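Local coordinates for protein diol-dehydratase (Roseburia inulinivorans, PDB 5I2A) that dehydrates 1,2-propanediol as a B12-independent diol dehydratase of the glycyl radical enzyme family, at residues 97-100 and 105-108; 427-432 and 444-449; 535-540 and 545-550. One frame throughout, in Å; residues are numbered along the deposited sequence.

Overall arrangement
The three contacts lie in one chain, all within its pyruvate formate lyase-like part. Contact 1 is a surface salt bridge within the loop following helix 94-97; its centre is about 39 Å from that of contact 2 and about 38 Å from that of contact 3. Contacts 2 and 3 are neighbours, centres about 13 Å apart, and share a sheet in which strands 447-448 and 548-556 run parallel. Contact 2 is again a surface contact, combining an ion pair with a water bridge. Contact 3 is partly buried and relies mainly on backbone groups, a glycine and an arginine. E429 and Y548 are hydrogen-bonded to each other and connect these two contacts directly.

Contact 1 (97-100 and 105-108); sequences EAEF and TRSA
E99 and R106 meet in a salt bridge in which NH1 of R106 donates to OE1 of E99 over 2.9 Å. The N-H...O angle of 143° marks a somewhat bent bond. OE1 is met on its syn side, and the oxygen lies at the edge of the guanidinium, near its plane. The two flat groups are nevertheless turned 45° against each other, and a single pair of atoms carries the bridge; no paired, side-on arrangement forms.

The other polar atoms are engaged as well. R106 NH1 also donates to the carbonyl of R330, NH2 to that of D109, and NE makes a weak bond of 2.8 Å to A108 O. OE2 of E99 accepts from the backbone N of A332, where helix 332-335 begins. The carboxylate thus divides its two oxygens between an arginine and a helix start.

Shape follows from the torsions. CG of R106 sits between the backbone N and the carbonyl carbon (chi1 67°), and from there the chain runs extended to NE, roughly perpendicular to the E99 side chain. Carbon contact between the two is slight: CD of R106 lies 3.6 Å from OE1 of E99. R106 packs instead on C329, A332 and A335.

Behind E99, residues 97-100 form a type I turn closed by a weak bond from F100 N to E97 O, 3.3 Å long. The CA of E97 stands 3.7 Å above the plane of the F100 ring, over its centre, while the ring itself packs against helix 115-125.

The chemistry implies a surface loop fastened by charge: the arginine and the helix start would both favour an ionised E99, and multiple carbonyl acceptors fix the turn of the guanidinium.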
loop_
_atom_site.group_PDB
_atom_site.type_symbol
_atom_site.label_atom_id
_atom_site.label_comp_id
_atom_site.label_asym_id
_atom_site.label_seq_id
_atom_site.Cartn_x
_atom_site.Cartn_y
_atom_site.Cartn_z
ATOM N N GLU A 97 27.693 7.235 -0.449
ATOM C CA GLU A 97 28.229 8.489 -0.943
ATOM C C GLU A 97 29.095 9.151 0.115
ATOM O O GLU A 97 30.116 9.718 -0.214
ATOM C CB GLU A 97 27.103 9.429 -1.378
ATOM C CG GLU A 97 26.331 8.903 -2.564
ATOM C CD GLU A 97 25.324 9.906 -3.094
ATOM O OE1 GLU A 97 25.211 10.994 -2.511
ATOM O OE2 GLU A 97 24.657 9.603 -4.094
ATOM N N ALA A 98 28.703 9.040 1.385
ATOM C CA ALA A 98 29.471 9.629 2.480
ATOM C C ALA A 98 30.804 8.914 2.705
ATOM O O ALA A 98 31.680 9.442 3.378
ATOM C CB ALA A 98 28.663 9.621 3.771
ATOM N N GLU A 99 30.951 7.713 2.157
ATOM C CA GLU A 99 32.183 6.948 2.338
ATOM C C GLU A 99 33.021 6.865 1.067
ATOM O O GLU A 99 33.951 6.072 1.001
ATOM C CB GLU A 99 31.876 5.518 2.819
ATOM C CG GLU A 99 31.352 5.442 4.235
ATOM C CD GLU A 99 31.275 4.013 4.774
ATOM O OE1 GLU A 99 32.234 3.225 4.582
ATOM O OE2 GLU A 99 30.253 3.694 5.410
ATOM N N PHE A 100 32.680 7.655 0.053
ATOM C CA PHE A 100 33.407 7.587 -1.221
ATOM C C PHE A 100 34.931 7.674 -1.066
ATOM O O PHE A 100 35.663 6.972 -1.751
ATOM C CB PHE A 100 32.959 8.705 -2.164
ATOM C CG PHE A 100 31.744 8.372 -2.985
ATOM C CD1 PHE A 100 31.185 7.107 -2.950
ATOM C CD2 PHE A 100 31.165 9.338 -3.804
ATOM C CE1 PHE A 100 30.078 6.805 -3.705
ATOM C CE2 PHE A 100 30.064 9.045 -4.553
ATOM C CZ PHE A 100 29.516 7.772 -4.510
ATOM N N THR A 105 40.059 2.252 2.166
ATOM C CA THR A 105 41.053 2.003 3.198
ATOM C C THR A 105 40.440 1.860 4.578
ATOM O O THR A 105 41.152 1.909 5.563
ATOM C CB THR A 105 42.079 3.143 3.246
ATOM O OG1 THR A 105 41.383 4.379 3.428
ATOM C CG2 THR A 105 42.883 3.208 1.938
ATOM N N ARG A 106 39.120 1.707 4.660
ATOM C CA ARG A 106 38.485 1.567 5.964
ATOM C C ARG A 106 38.907 0.252 6.616
ATOM O O ARG A 106 39.337 -0.677 5.943
ATOM C CB ARG A 106 36.954 1.649 5.850
ATOM C CG ARG A 106 36.305 0.482 5.111
ATOM C CD ARG A 106 34.793 0.689 4.930
ATOM N NE ARG A 106 34.131 -0.542 4.520
ATOM C CZ ARG A 106 32.822 -0.668 4.353
ATOM N NH1 ARG A 106 32.024 0.382 4.550
ATOM N NH2 ARG A 106 32.310 -1.842 3.999
ATOM N N SER A 107 38.767 0.180 7.931
ATOM C CA SER A 107 39.304 -0.934 8.699
ATOM C C SER A 107 38.496 -2.236 8.564
ATOM O O SER A 107 39.050 -3.323 8.726
ATOM C CB SER A 107 39.395 -0.542 10.169
ATOM O OG SER A 107 38.109 -0.273 10.682
ATOM N N ALA A 108 37.200 -2.139 8.281
ATOM C CA ALA A 108 36.406 -3.358 8.080
ATOM C C ALA A 108 35.879 -3.476 6.656
ATOM O O ALA A 108 35.247 -2.554 6.152
ATOM C CB ALA A 108 35.257 -3.408 9.068
#

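Contact 2 (427-432 and 444-449); sequences MDEARN and PGKTDG
E429 and K446 form the ionic part of the contact, NZ of K446 standing 2.7 Å from OE2 of E429. The ammonium reaches that oxygen on its anti side, close to the carboxylate plane. K446 is extended beyond CG, with chi4 at -176°, which carries NZ across to the helix. OE1 is held separately, by the Y548 hydroxyl and the backbone N of T426. Cutting E429 back to an alanine is likely to leave K446 NZ without its countercharge and the Y548 hydroxyl without its carboxylate partner.

Water supplies the second link: one molecule accepts from N432 ND2 at 3.1 Å and donates to P444 O at 2.9 Å. OD1 of the same amide is bonded to R289, so both ends of it are used.

Van der Waals packing centres on the proline ring, whose CD lies 3.2 Å from N432 O and whose CG lies 3.6 Å from N432 ND2.

Together these links join helix 427-431 to the approach of strand 447-448, bracketing the short strands 434-436 and 440-442; the Gly-Cys-Val-Glu-Pro sequence between those two strands is consistent with the cysteine loop of glycyl radical enzymes.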
loop_
_atom_site.group_PDB
_atom_site.type_symbol
_atom_site.label_atom_id
_atom_site.label_comp_id
_atom_site.label_asym_id
_atom_site.label_seq_id
_atom_site.Cartn_x
_atom_site.Cartn_y
_atom_site.Cartn_z
ATOM N N MET A 427 5.237 -31.850 11.415
ATOM C CA MET A 427 6.372 -32.729 11.603
ATOM C C MET A 427 7.108 -33.016 10.284
ATOM O O MET A 427 8.332 -32.994 10.248
ATOM C CB MET A 427 5.925 -34.044 12.247
ATOM C CG MET A 427 7.097 -34.941 12.588
ATOM S SD MET A 427 7.994 -34.302 14.013
ATOM C CE MET A 427 6.713 -34.439 15.252
ATOM N N ASP A 428 6.373 -33.287 9.206
ATOM C CA ASP A 428 7.016 -33.566 7.921
ATOM C C ASP A 428 7.838 -32.353 7.451
ATOM O O ASP A 428 8.885 -32.502 6.838
ATOM C CB ASP A 428 5.993 -33.904 6.828
ATOM C CG ASP A 428 5.366 -35.297 6.985
ATOM O OD1 ASP A 428 5.758 -36.054 7.882
ATOM O OD2 ASP A 428 4.486 -35.628 6.172
ATOM N N GLU A 429 7.319 -31.158 7.694
ATOM C CA GLU A 429 8.002 -29.943 7.263
ATOM C C GLU A 429 9.256 -29.747 8.103
ATOM O O GLU A 429 10.327 -29.506 7.577
ATOM C CB GLU A 429 7.071 -28.730 7.375
ATOM C CG GLU A 429 6.011 -28.697 6.288
ATOM C CD GLU A 429 4.918 -27.670 6.554
ATOM O OE1 GLU A 429 4.768 -27.220 7.711
ATOM O OE2 GLU A 429 4.205 -27.324 5.601
ATOM N N ALA A 430 9.097 -29.884 9.412
ATOM C CA ALA A 430 10.167 -29.633 10.356
ATOM C C ALA A 430 11.324 -30.585 10.098
ATOM O O ALA A 430 12.486 -30.196 10.195
ATOM C CB ALA A 430 9.656 -29.774 11.798
ATOM N N ARG A 431 10.997 -31.825 9.742
ATOM C CA ARG A 431 12.013 -32.826 9.446
ATOM C C ARG A 431 12.858 -32.459 8.248
ATOM O O ARG A 431 13.975 -32.947 8.100
ATOM C CB ARG A 431 11.374 -34.197 9.199
ATOM C CG ARG A 431 11.371 -35.059 10.432
ATOM C CD ARG A 431 10.776 -36.434 10.172
ATOM N NE ARG A 431 10.492 -37.118 11.426
ATOM C CZ ARG A 431 9.746 -38.211 11.521
ATOM N NH1 ARG A 431 9.210 -38.746 10.429
ATOM N NH2 ARG A 431 9.548 -38.780 12.702
ATOM N N ASN A 432 12.316 -31.607 7.391
ATOM C CA ASN A 432 13.035 -31.183 6.212
ATOM C C ASN A 432 13.723 -29.835 6.417
ATOM O O ASN A 432 14.032 -29.144 5.454
ATOM C CB ASN A 432 12.091 -31.109 5.015
ATOM C CG ASN A 432 12.840 -31.006 3.710
ATOM O OD1 ASN A 432 13.795 -31.736 3.497
ATOM N ND2 ASN A 432 12.447 -30.061 2.854
ATOM N N PRO A 444 12.150 -24.935 4.566
ATOM C CA PRO A 444 12.549 -24.286 3.314
ATOM C C PRO A 444 11.400 -24.170 2.323
ATOM O O PRO A 444 10.532 -25.021 2.317
ATOM C CB PRO A 444 13.644 -25.225 2.762
ATOM C CG PRO A 444 13.303 -26.544 3.318
ATOM C CD PRO A 444 12.719 -26.283 4.698
ATOM N N GLY A 445 11.401 -23.110 1.528
ATOM C CA GLY A 445 10.446 -22.927 0.457
ATOM C C GLY A 445 9.052 -22.512 0.900
ATOM O O GLY A 445 8.143 -22.478 0.083
ATOM N N LYS A 446 8.883 -22.205 2.183
ATOM C CA LYS A 446 7.568 -21.888 2.739
ATOM C C LYS A 446 7.586 -20.724 3.731
ATOM O O LYS A 446 6.571 -20.426 4.367
ATOM C CB LYS A 446 6.982 -23.122 3.455
ATOM C CG LYS A 446 6.723 -24.328 2.545
ATOM C CD LYS A 446 6.018 -25.465 3.288
ATOM C CE LYS A 446 5.696 -26.604 2.335
ATOM N NZ LYS A 446 4.920 -27.680 3.005
ATOM N N THR A 447 8.737 -20.080 3.875
ATOM C CA THR A 447 8.954 -19.184 5.002
ATOM C C THR A 447 9.499 -17.814 4.597
ATOM O O THR A 447 10.354 -17.698 3.709
ATOM C CB THR A 447 9.919 -19.843 6.030
ATOM O OG1 THR A 447 9.380 -21.108 6.452
ATOM C CG2 THR A 447 10.144 -18.949 7.264
ATOM N N ASP A 448 8.973 -16.775 5.239
ATOM C CA ASP A 448 9.629 -15.465 5.264
ATOM C C ASP A 448 9.964 -15.177 6.730
ATOM O O ASP A 448 9.104 -14.750 7.500
ATOM C CB ASP A 448 8.740 -14.371 4.684
ATOM C CG ASP A 448 9.514 -13.073 4.403
ATOM O OD1 ASP A 448 10.503 -13.105 3.648
ATOM O OD2 ASP A 448 9.127 -12.013 4.931
ATOM N N GLY A 449 11.206 -15.432 7.115
ATOM C CA GLY A 449 11.535 -15.561 8.519
ATOM C C GLY A 449 12.206 -14.374 9.173
ATOM O O GLY A 449 12.257 -14.311 10.399
HETATM O O HOH W 1 10.207 -27.853 2.867
#

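Contact 3 (535-540 and 545-550); sequences IKRGMS and GAIYNF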
loop_
_atom_site.group_PDB
_atom_site.type_symbol
_atom_site.label_atom_id
_atom_site.label_comp_id
_atom_site.label_asym_id
_atom_site.label_seq_id
_atom_site.Cartn_x
_atom_site.Cartn_y
_atom_site.Cartn_z
ATOM N N ILE A 535 2.079 -17.430 -4.879
ATOM C CA ILE A 535 1.343 -17.519 -6.137
ATOM C C ILE A 535 -0.154 -17.672 -5.885
ATOM O O ILE A 535 -0.963 -16.928 -6.426
ATOM C CB ILE A 535 1.873 -18.692 -7.002
ATOM C CG1 ILE A 535 3.192 -18.289 -7.658
ATOM C CG2 ILE A 535 0.848 -19.114 -8.056
ATOM C CD1 ILE A 535 3.978 -19.452 -8.210
ATOM N N LYS A 536 -0.513 -18.613 -5.026
ATOM C CA LYS A 536 -1.911 -18.858 -4.700
ATOM C C LYS A 536 -2.584 -17.670 -4.002
ATOM O O LYS A 536 -3.742 -17.369 -4.263
ATOM C CB LYS A 536 -2.012 -20.106 -3.829
ATOM C CG LYS A 536 -3.415 -20.522 -3.455
ATOM C CD LYS A 536 -3.367 -21.815 -2.643
ATOM C CE LYS A 536 -2.561 -22.880 -3.385
ATOM N NZ LYS A 536 -2.266 -24.079 -2.547
ATOM N N ARG A 537 -1.859 -16.992 -3.116
ATOM C CA ARG A 537 -2.441 -15.876 -2.383
ATOM C C ARG A 537 -2.441 -14.601 -3.202
ATOM O O ARG A 537 -3.167 -13.670 -2.898
ATOM C CB ARG A 537 -1.701 -15.652 -1.065
ATOM C CG ARG A 537 -1.879 -16.808 -0.083
ATOM C CD ARG A 537 -1.097 -16.590 1.193
ATOM N NE ARG A 537 -1.293 -17.699 2.114
ATOM C CZ ARG A 537 -0.702 -17.801 3.298
ATOM N NH1 ARG A 537 0.130 -16.852 3.723
ATOM N NH2 ARG A 537 -0.948 -18.852 4.059
ATOM N N GLY A 538 -1.622 -14.568 -4.240
ATOM C CA GLY A 538 -1.531 -13.400 -5.084
ATOM C C GLY A 538 -0.802 -12.233 -4.442
ATOM O O GLY A 538 -1.081 -11.090 -4.767
ATOM N N MET A 539 0.127 -12.515 -3.532
ATOM C CA MET A 539 0.906 -11.448 -2.896
ATOM C C MET A 539 2.336 -11.895 -2.621
ATOM O O MET A 539 2.601 -13.071 -2.453
ATOM C CB MET A 539 0.247 -10.986 -1.594
ATOM C CG MET A 539 -0.023 -12.119 -0.616
ATOM S SD MET A 539 -1.436 -11.751 0.419
ATOM C CE MET A 539 -0.622 -11.062 1.847
ATOM N N SER A 540 3.241 -10.927 -2.578
ATOM C CA SER A 540 4.644 -11.185 -2.365
ATOM C C SER A 540 4.925 -11.696 -0.961
ATOM O O SER A 540 4.114 -11.545 -0.037
ATOM C CB SER A 540 5.456 -9.908 -2.619
ATOM O OG SER A 540 5.310 -9.002 -1.550
ATOM N N GLY A 545 2.503 -13.293 1.779
ATOM C CA GLY A 545 2.290 -14.463 0.943
ATOM C C GLY A 545 2.848 -15.802 1.432
ATOM O O GLY A 545 2.311 -16.861 1.080
ATOM N N ALA A 546 3.921 -15.773 2.222
ATOM C CA ALA A 546 4.532 -17.010 2.730
ATOM C C ALA A 546 3.618 -17.701 3.718
ATOM O O ALA A 546 2.874 -17.052 4.454
ATOM C CB ALA A 546 5.886 -16.733 3.407
ATOM N N ILE A 547 3.703 -19.022 3.762
ATOM C CA ILE A 547 2.958 -19.781 4.753
ATOM C C ILE A 547 3.438 -19.443 6.160
ATOM O O ILE A 547 2.641 -19.191 7.040
ATOM C CB ILE A 547 3.079 -21.286 4.507
ATOM C CG1 ILE A 547 2.404 -21.636 3.177
ATOM C CG2 ILE A 547 2.456 -22.077 5.675
ATOM C CD1 ILE A 547 2.564 -23.094 2.799
ATOM N N TYR A 548 4.747 -19.413 6.361
ATOM C CA TYR A 548 5.291 -19.139 7.686
ATOM C C TYR A 548 5.959 -17.777 7.684
ATOM O O TYR A 548 6.743 -17.459 6.789
ATOM C CB TYR A 548 6.278 -20.241 8.112
ATOM C CG TYR A 548 5.592 -21.575 8.221
ATOM C CD1 TYR A 548 4.648 -21.797 9.213
ATOM C CD2 TYR A 548 5.852 -22.599 7.321
ATOM C CE1 TYR A 548 3.986 -22.994 9.317
ATOM C CE2 TYR A 548 5.181 -23.824 7.420
ATOM C CZ TYR A 548 4.248 -24.006 8.423
ATOM O OH TYR A 548 3.559 -25.190 8.549
ATOM N N ASN A 549 5.636 -16.983 8.693
ATOM C CA ASN A 549 6.149 -15.634 8.808
ATOM C C ASN A 549 6.684 -15.378 10.195
ATOM O O ASN A 549 5.975 -15.590 11.185
ATOM C CB ASN A 549 5.054 -14.625 8.472
ATOM C CG ASN A 549 4.671 -14.676 7.026
ATOM O OD1 ASN A 549 5.394 -14.169 6.183
ATOM N ND2 ASN A 549 3.562 -15.330 6.721
ATOM N N PHE A 550 7.938 -14.945 10.268
ATOM C CA PHE A 550 8.551 -14.651 11.559
ATOM C C PHE A 550 9.311 -13.332 11.518
ATOM O O PHE A 550 9.569 -12.780 10.446
ATOM C CB PHE A 550 9.517 -15.771 11.990
ATOM C CG PHE A 550 8.888 -17.149 12.034
ATOM C CD1 PHE A 550 8.022 -17.503 13.054
ATOM C CD2 PHE A 550 9.197 -18.097 11.065
ATOM C CE1 PHE A 550 7.455 -18.783 13.098
ATOM C CE2 PHE A 550 8.635 -19.365 11.095
ATOM C CZ PHE A 550 7.755 -19.707 12.120
HETATM O O HOH W 2 0.169 -18.456 6.594
#
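R537 and I547 are bridged by a water that donates to I547 O at 2.6 Å and accepts from R537 NH2 at 2.8 Å, lying in the plane of the guanidinium at its edge. NH1 of the same arginine is bonded to the carbonyl of G544. With CG beside the backbone N and chi2 at 178°, the R537 chain runs straight out, CD passing 3.4 Å from G545 O; the extended stretch to NE then takes the guanidinium obliquely to the A546-I547 backbone.

A backbone bond closes the loop between the segments: G545 N donates to S540 O over 3.0 Å, at 154°, from above the carbonyl plane. Here M539 lays its CG 3.6 Å from G545 CA. Glycine suits this place, since a CB on residue 545 would collide with the carbonyl oxygens of M539 and S540. Further along, N549 turns back so that its ND2 donates to A546 O at 2.9 Å, tying the strand's second residue to the chain just before the strand.

G538, with positive phi, is the C' residue of a Schellman motif that ends helix 534-537 and turns the chain toward S540. The contact sits between helices 171-190 and 200-233, which I535 touches, and the sheet in which strand 548-556, entered from the other segment, pairs in parallel with strand 447-448.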